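Local coordinates for replication initiator A family protein (Staphylococcus aureus CA-347, PDB 4PT7) that probably initiates replication of staphylococcal multiresistance plasmids by binding and assembling on the origin DNA through a winged-helix-type domain, at residues Lys30-Asp35 / Asp92-Gln97; Ile51-Val56 / Phe64-Glu69; Lys70-Leu75 / Glu80-Ile85. All coordinates share one frame; numbering follows the deposited sequence.

Contact 1: Lys30-Asp35 / Asp92-Gln97; sequences KNLTND and DGLLIQ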
# COMPACT_ATOMS: atom_id res chain seq x y z
N LYS B 30 10.42 13.32 -14.20
CA LYS B 30 9.00 13.28 -14.51
C LYS B 30 8.44 11.86 -14.38
O LYS B 30 7.23 11.68 -14.27
CB LYS B 30 8.76 13.82 -15.93
CG LYS B 30 9.36 12.97 -17.04
CD LYS B 30 9.15 13.60 -18.42
CE LYS B 30 9.54 12.65 -19.55
NZ LYS B 30 10.97 12.20 -19.51
N ASN B 31 9.32 10.86 -14.38
CA ASN B 31 8.89 9.46 -14.25
C ASN B 31 8.65 9.04 -12.80
O ASN B 31 8.07 7.98 -12.55
CB ASN B 31 9.94 8.54 -14.88
CG ASN B 31 10.01 8.69 -16.40
OD1 ASN B 31 11.12 8.59 -16.97
ND2 ASN B 31 8.94 8.90 -17.03
N LEU B 32 9.09 9.86 -11.85
CA LEU B 32 8.90 9.54 -10.45
C LEU B 32 7.44 9.70 -10.04
O LEU B 32 6.77 10.66 -10.43
CB LEU B 32 9.76 10.44 -9.55
CG LEU B 32 11.29 10.33 -9.61
CD1 LEU B 32 11.89 11.22 -8.52
CD2 LEU B 32 11.73 8.88 -9.39
N THR B 33 6.95 8.75 -9.26
CA THR B 33 5.59 8.79 -8.77
C THR B 33 5.64 9.48 -7.40
O THR B 33 6.72 9.64 -6.83
CB THR B 33 5.03 7.38 -8.58
OG1 THR B 33 5.77 6.71 -7.55
CG2 THR B 33 5.16 6.58 -9.88
N ASN B 34 4.50 9.87 -6.87
CA ASN B 34 4.49 10.51 -5.57
C ASN B 34 5.07 9.57 -4.52
O ASN B 34 5.76 10.03 -3.60
CB ASN B 34 3.08 10.94 -5.18
CG ASN B 34 2.56 12.11 -6.02
OD1 ASN B 34 3.34 12.94 -6.48
ND2 ASN B 34 1.25 12.18 -6.18
N ASP B 35 4.80 8.27 -4.64
CA ASP B 35 5.32 7.33 -3.66
C ASP B 35 6.84 7.28 -3.65
O ASP B 35 7.47 7.09 -2.60
CB ASP B 35 4.74 5.93 -3.88
CG ASP B 35 3.34 5.78 -3.29
OD1 ASP B 35 3.13 6.27 -2.16
OD2 ASP B 35 2.48 5.18 -3.95
N ASP B 92 16.47 6.48 -12.05
CA ASP B 92 16.77 7.90 -12.12
C ASP B 92 18.07 8.25 -11.40
O ASP B 92 18.34 9.41 -11.10
CB ASP B 92 15.59 8.71 -11.58
CG ASP B 92 14.53 8.96 -12.65
OD1 ASP B 92 13.36 9.24 -12.31
OD2 ASP B 92 14.88 8.90 -13.84
N GLY B 93 18.88 7.24 -11.12
CA GLY B 93 20.14 7.45 -10.45
C GLY B 93 20.04 7.98 -9.04
O GLY B 93 21.01 8.51 -8.51
N LEU B 94 18.88 7.85 -8.42
CA LEU B 94 18.70 8.34 -7.05
C LEU B 94 18.98 7.25 -6.02
O LEU B 94 19.02 7.53 -4.81
CB LEU B 94 17.27 8.87 -6.86
CG LEU B 94 16.91 10.04 -7.78
CD1 LEU B 94 15.43 10.39 -7.64
CD2 LEU B 94 17.81 11.23 -7.41
N LEU B 95 19.20 6.03 -6.50
CA LEU B 95 19.45 4.91 -5.60
C LEU B 95 20.37 3.89 -6.24
O LEU B 95 20.19 3.52 -7.40
CB LEU B 95 18.13 4.23 -5.24
CG LEU B 95 18.18 3.04 -4.28
CD1 LEU B 95 18.57 3.54 -2.90
CD2 LEU B 95 16.82 2.35 -4.22
N ILE B 96 21.37 3.44 -5.48
CA ILE B 96 22.31 2.43 -5.95
C ILE B 96 22.05 1.19 -5.10
O ILE B 96 21.95 1.27 -3.88
CB ILE B 96 23.78 2.85 -5.75
CG1 ILE B 96 24.09 4.08 -6.60
CG2 ILE B 96 24.70 1.68 -6.13
CD1 ILE B 96 23.85 3.90 -8.08
N GLN B 97 21.95 0.04 -5.76
CA GLN B 97 21.68 -1.21 -5.06
C GLN B 97 22.74 -2.28 -5.34
O GLN B 97 22.90 -2.71 -6.48
CB GLN B 97 20.29 -1.72 -5.46
CG GLN B 97 19.77 -2.87 -4.61
CD GLN B 97 18.32 -3.23 -4.92
OE1 GLN B 97 17.71 -4.05 -4.24
NE2 GLN B 97 17.76 -2.60 -5.96
O HOH W 1 12.22 10.74 -14.78
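L32 and D92 bring the two backbones closest, with L32 CA and D92 CA 8.2 Å apart. The first segment is the turn that leads into helix 34-52. The second leaves helix 79-91 and enters strand 95-98. No direct hydrogen bond joins them. The side chain of L32 reaches across and divides its contacts between its two methyls. L32 CD2 lies 3.4 Å from D92 OD1. L32 CD1 meets L94 CD1 at 3.7 Å, methyl to methyl. With CG opposite the carbonyl carbon (chi1 -66°), the L32 side chain extends toward the second segment. F23 of helix 22-25 touches both L32 and L94, and Y40 of helix 34-52 also packs on L94. D92 OD1 has a polar partner as well. One water accepts from N31 N at 2.9 Å and hydrogen-bonds to D92 OD1 at 3.1 Å. G93, with positive phi, is the C-prime residue of a Schellman motif that ends helix 79-91. The chain then enters strand 95-98, which probably begins the wing. The chemistry is mixed: two buried leucines touch through their methyls, D92 OD1 lies against one of them, and the polar link across the segments runs through water.

Contact 2: Ile51-Val56 / Phe64-Glu69; sequences IKNSWV and FVYSNE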
# COMPACT_ATOMS: atom_id res chain seq x y z
N ILE B 51 24.25 6.63 10.11
CA ILE B 51 25.47 7.10 10.75
C ILE B 51 25.61 6.46 12.13
O ILE B 51 26.66 5.94 12.48
CB ILE B 51 25.47 8.63 10.87
CG1 ILE B 51 25.59 9.25 9.47
CG2 ILE B 51 26.61 9.10 11.77
CD1 ILE B 51 25.38 10.74 9.44
N LYS B 52 24.54 6.51 12.91
CA LYS B 52 24.56 5.93 14.25
C LYS B 52 24.83 4.42 14.21
O LYS B 52 25.41 3.87 15.14
CB LYS B 52 23.24 6.21 14.96
CG LYS B 52 23.04 7.66 15.33
CD LYS B 52 21.69 7.90 15.98
CE LYS B 52 21.52 9.35 16.37
NZ LYS B 52 20.15 9.61 16.93
N ASN B 53 24.41 3.77 13.13
CA ASN B 53 24.62 2.33 12.98
C ASN B 53 25.99 2.06 12.38
O ASN B 53 26.31 0.93 12.03
CB ASN B 53 23.55 1.70 12.09
CG ASN B 53 22.16 1.82 12.66
OD1 ASN B 53 21.98 1.83 13.88
ND2 ASN B 53 21.17 1.90 11.79
N SER B 54 26.79 3.12 12.24
CA SER B 54 28.13 3.02 11.67
C SER B 54 28.10 2.49 10.24
O SER B 54 29.08 1.93 9.76
CB SER B 54 29.01 2.10 12.53
OG SER B 54 29.01 2.53 13.89
N TRP B 55 26.97 2.67 9.56
CA TRP B 55 26.86 2.22 8.17
C TRP B 55 27.48 3.25 7.25
O TRP B 55 26.80 3.88 6.44
CB TRP B 55 25.39 1.99 7.78
CG TRP B 55 24.74 0.85 8.51
CD1 TRP B 55 25.36 -0.14 9.21
CD2 TRP B 55 23.33 0.57 8.57
NE1 TRP B 55 24.43 -1.01 9.72
CE2 TRP B 55 23.18 -0.61 9.35
CE3 TRP B 55 22.19 1.19 8.06
CZ2 TRP B 55 21.93 -1.17 9.62
CZ3 TRP B 55 20.94 0.64 8.33
CH2 TRP B 55 20.82 -0.53 9.11
N VAL B 56 28.79 3.43 7.38
CA VAL B 56 29.53 4.38 6.56
C VAL B 56 30.59 3.64 5.76
O VAL B 56 31.35 2.84 6.28
CB VAL B 56 30.21 5.47 7.42
CG1 VAL B 56 30.94 6.46 6.52
CG2 VAL B 56 29.17 6.17 8.27
N PHE B 64 22.60 1.95 3.43
CA PHE B 64 21.60 1.22 4.20
C PHE B 64 21.83 -0.28 4.10
O PHE B 64 22.25 -0.78 3.04
CB PHE B 64 20.19 1.53 3.69
CG PHE B 64 19.78 2.95 3.84
CD1 PHE B 64 19.49 3.73 2.73
CD2 PHE B 64 19.66 3.51 5.11
CE1 PHE B 64 19.09 5.06 2.87
CE2 PHE B 64 19.26 4.84 5.26
CZ PHE B 64 18.97 5.61 4.14
N VAL B 65 21.56 -0.98 5.19
CA VAL B 65 21.71 -2.43 5.26
C VAL B 65 20.40 -2.98 5.80
O VAL B 65 20.39 -3.92 6.59
CB VAL B 65 22.83 -2.84 6.24
CG1 VAL B 65 23.21 -4.29 6.00
CG2 VAL B 65 24.02 -1.94 6.09
N TYR B 66 19.29 -2.39 5.38
CA TYR B 66 17.98 -2.82 5.85
C TYR B 66 17.42 -3.98 5.02
O TYR B 66 17.59 -4.03 3.79
CB TYR B 66 17.00 -1.65 5.81
CG TYR B 66 17.23 -0.58 6.87
CD1 TYR B 66 17.40 0.76 6.51
CD2 TYR B 66 17.21 -0.89 8.22
CE1 TYR B 66 17.53 1.75 7.47
CE2 TYR B 66 17.35 0.10 9.20
CZ TYR B 66 17.50 1.42 8.81
OH TYR B 66 17.61 2.41 9.76
N SER B 67 16.77 -4.92 5.69
CA SER B 67 16.17 -6.06 5.00
C SER B 67 14.88 -5.57 4.36
O SER B 67 14.39 -4.48 4.69
CB SER B 67 15.86 -7.20 5.97
OG SER B 67 14.95 -6.79 6.98
N ASN B 68 14.34 -6.36 3.44
CA ASN B 68 13.11 -6.00 2.75
C ASN B 68 11.96 -5.82 3.74
O ASN B 68 11.09 -4.98 3.54
CB ASN B 68 12.76 -7.08 1.73
CG ASN B 68 13.63 -7.00 0.49
OD1 ASN B 68 13.71 -7.96 -0.28
ND2 ASN B 68 14.26 -5.86 0.28
N GLU B 69 11.97 -6.60 4.82
CA GLU B 69 10.92 -6.51 5.83
C GLU B 69 11.02 -5.15 6.53
O GLU B 69 10.01 -4.53 6.84
CB GLU B 69 11.07 -7.62 6.89
CG GLU B 69 10.73 -9.04 6.44
CD GLU B 69 11.88 -9.79 5.77
OE1 GLU B 69 11.68 -10.99 5.46
OE2 GLU B 69 12.96 -9.21 5.53
O HOH W 2 18.34 1.31 12.21
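W55 lies against V65 with one indole face and meets Y66 with its ring edge. The contact belongs to the probable winged-helix domain. It joins the turn that follows helix 34-52 to the lead-in of helix 68-74. V65 CG2 sits over the five-membered ring of W55 as a CH-pi contact, 3.5 Å from its centroid and 7° off the ring normal. V65 CG1 is anti to the backbone N (chi1 -164°), and this leaves CG2 as the branch that touches the indole. The opposite face of W55 carries N53 CB from its own segment. The CZ3-CH2 edge of W55 points into the face of Y66. This is a T-shaped pair, with the planes at 82° and the centroids of the W55 six-membered ring and the Y66 ring 4.8 Å apart. W55 CH2 comes to 3.5 Å from Y66 CE2. The ring of W55 is therefore held on both faces and at one edge. S54, with positive phi, is the C-prime residue of a Schellman motif that ends the helix just before W55. N53 OD1 accepts from the backbone N of E131 of the second subunit, and Y66 OH is bonded to R46. A water links the two side chains, 2.9 Å from N53 ND2 and 2.8 Å from Y66 OH.

Contact 3: Lys70-Leu75 / Glu80-Ile85; sequences KLMEIL and EKLTKI. With SO4 (sulfate ion), chain I.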
# COMPACT_ATOMS: atom_id res chain seq x y z
N LYS B 70 12.25 -4.73 6.81
CA LYS B 70 12.50 -3.46 7.49
C LYS B 70 12.10 -2.27 6.64
O LYS B 70 11.39 -1.38 7.09
CB LYS B 70 13.98 -3.33 7.88
CG LYS B 70 14.21 -3.09 9.36
CD LYS B 70 13.41 -1.91 9.89
CE LYS B 70 13.68 -1.70 11.37
NZ LYS B 70 12.83 -0.65 11.98
N LEU B 71 12.55 -2.26 5.39
CA LEU B 71 12.22 -1.19 4.46
C LEU B 71 10.70 -1.05 4.33
O LEU B 71 10.17 0.06 4.39
CB LEU B 71 12.85 -1.46 3.08
CG LEU B 71 14.37 -1.33 3.01
CD1 LEU B 71 14.90 -1.90 1.69
CD2 LEU B 71 14.75 0.15 3.15
N MET B 72 10.00 -2.17 4.19
CA MET B 72 8.54 -2.16 4.07
C MET B 72 7.93 -1.46 5.28
O MET B 72 6.97 -0.70 5.17
CB MET B 72 8.00 -3.59 3.95
CG MET B 72 8.07 -4.15 2.52
SD MET B 72 7.59 -5.90 2.40
CE MET B 72 6.06 -5.90 3.35
N GLU B 73 8.50 -1.71 6.45
CA GLU B 73 8.02 -1.10 7.68
C GLU B 73 8.35 0.40 7.67
O GLU B 73 7.52 1.23 8.06
CB GLU B 73 8.68 -1.74 8.89
CG GLU B 73 8.17 -1.19 10.20
CD GLU B 73 9.21 -1.23 11.29
OE1 GLU B 73 10.10 -0.35 11.30
OE2 GLU B 73 9.15 -2.15 12.13
N ILE B 74 9.56 0.74 7.23
CA ILE B 74 9.99 2.14 7.19
C ILE B 74 9.17 2.99 6.21
O ILE B 74 8.79 4.12 6.52
CB ILE B 74 11.49 2.26 6.81
CG1 ILE B 74 12.37 1.70 7.94
CG2 ILE B 74 11.86 3.72 6.58
CD1 ILE B 74 13.85 1.60 7.57
N LEU B 75 8.90 2.42 5.04
CA LEU B 75 8.13 3.09 3.99
C LEU B 75 6.64 2.75 4.09
O LEU B 75 5.83 3.20 3.26
CB LEU B 75 8.66 2.68 2.61
CG LEU B 75 10.17 2.86 2.40
CD1 LEU B 75 10.59 2.37 1.01
CD2 LEU B 75 10.51 4.32 2.59
N GLU B 80 5.31 -5.46 -3.27
CA GLU B 80 5.16 -4.96 -4.62
C GLU B 80 5.60 -3.50 -4.73
O GLU B 80 6.33 -3.13 -5.65
CB GLU B 80 3.71 -5.05 -5.09
CG GLU B 80 3.21 -6.43 -5.47
CD GLU B 80 2.54 -7.16 -4.32
OE1 GLU B 80 1.75 -8.08 -4.61
OE2 GLU B 80 2.80 -6.82 -3.14
N LYS B 81 5.13 -2.69 -3.80
CA LYS B 81 5.45 -1.27 -3.78
C LYS B 81 6.95 -1.06 -3.61
O LYS B 81 7.56 -0.25 -4.31
CB LYS B 81 4.71 -0.57 -2.64
CG LYS B 81 4.55 0.93 -2.85
CD LYS B 81 3.44 1.21 -3.84
CE LYS B 81 3.65 2.52 -4.55
NZ LYS B 81 2.56 2.78 -5.51
N LEU B 82 7.54 -1.80 -2.67
CA LEU B 82 8.97 -1.69 -2.41
C LEU B 82 9.77 -1.88 -3.69
O LEU B 82 10.65 -1.08 -4.01
CB LEU B 82 9.41 -2.74 -1.39
CG LEU B 82 10.47 -2.36 -0.33
CD1 LEU B 82 11.21 -3.62 0.08
CD2 LEU B 82 11.45 -1.33 -0.87
N THR B 83 9.45 -2.95 -4.41
CA THR B 83 10.12 -3.29 -5.66
C THR B 83 9.98 -2.16 -6.67
O THR B 83 10.96 -1.75 -7.30
CB THR B 83 9.55 -4.61 -6.23
OG1 THR B 83 9.70 -5.64 -5.25
CG2 THR B 83 10.26 -5.03 -7.50
N LYS B 84 8.77 -1.64 -6.82
CA LYS B 84 8.55 -0.56 -7.77
C LYS B 84 9.28 0.73 -7.34
O LYS B 84 9.84 1.42 -8.18
CB LYS B 84 7.04 -0.31 -7.94
CG LYS B 84 6.72 0.93 -8.78
CD LYS B 84 5.33 0.89 -9.44
CE LYS B 84 4.18 0.70 -8.45
NZ LYS B 84 4.07 -0.71 -7.97
N ILE B 85 9.29 1.03 -6.05
CA ILE B 85 9.96 2.23 -5.57
C ILE B 85 11.46 2.15 -5.83
O ILE B 85 12.05 3.07 -6.44
CB ILE B 85 9.66 2.47 -4.07
CG1 ILE B 85 8.20 2.92 -3.94
CG2 ILE B 85 10.60 3.52 -3.48
CD1 ILE B 85 7.70 3.05 -2.52
S SO4 I . -0.35 1.01 -6.16
O1 SO4 I . -0.57 2.44 -5.88
O2 SO4 I . 0.90 0.85 -6.93
O3 SO4 I . -1.48 0.48 -6.96
O4 SO4 I . -0.25 0.28 -4.88
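L82 packs between the two helices against L71, M72 and L75. The closest CA atoms, M72 CA and L82 CA, are 6.5 Å apart. L82 CD1 does most of the touching. It lies 4.0 Å from L71 CB and also packs on M72 CG, whose side chain crosses that of L82 at about a right angle. L82 CD2 lies further toward the C-terminal end of helix 68-74, near L75 CD1 at 4.2 Å. The chi1 of L82 is -142°, away from a staggered value, which turns both methyls toward L71, M72 and L75. A39 of helix 34-52 packs on both L75 and I85. Helix 68-74, a short turn and helix 79-91 make a helix-turn-helix, the probable DNA-binding unit of this winged-helix type of initiator. In such folds the second helix is commonly the recognition helix.

Away from the buried leucines the side chains are charged or polar and more exposed, as at E73, T83 and K84. Neighbouring subunits partly cover this side. On the first helix K70 NZ forms a salt bridge with E73 OE1 at 2.8 Å. The lysine meets the syn side of the carboxylate, 28° out of its plane, and also pairs with D129 of the second subunit. On the second helix E80 bonds to the backbone N of N34 of the fourth subunit. K81 starts toward the first helix, then bends at chi2 (78°) and carries its amine away. K81 NZ has a salt bridge to D35 and binds a sulfate, probably from the crystallisation liquor. The bond from K81 NZ to sulfate O2 is 2.9 Å; a second one, to O1, is weak. K84 CE of the same chain lies 3.6 Å from sulfate O2. The sulfate also takes a bond from K81 NZ of the third subunit.

How the contacts relate
From the N terminus, the chain first passes 30-35 and runs along helix 34-52. Contact 2 then closes a short loop between the end of that helix and the lead-in to helix 68-74. Contact 3 follows in series and closes the turn between helices 68-74 and 79-91. Contact 1 closes last, at 92-97, so its long loop encloses the other two, and none cross. Contacts 2 and 3 share helix 68-74 and touch where Y66 packs on L71 and I74. Contacts 1 and 3 meet at the D35-K81 salt bridge. Contacts 1 and 2 do not touch; their centres are about 20 Å apart. Together they tie helix 34-52 to the helix-turn-helix and to strand 95-98, probably the first strand of the wing.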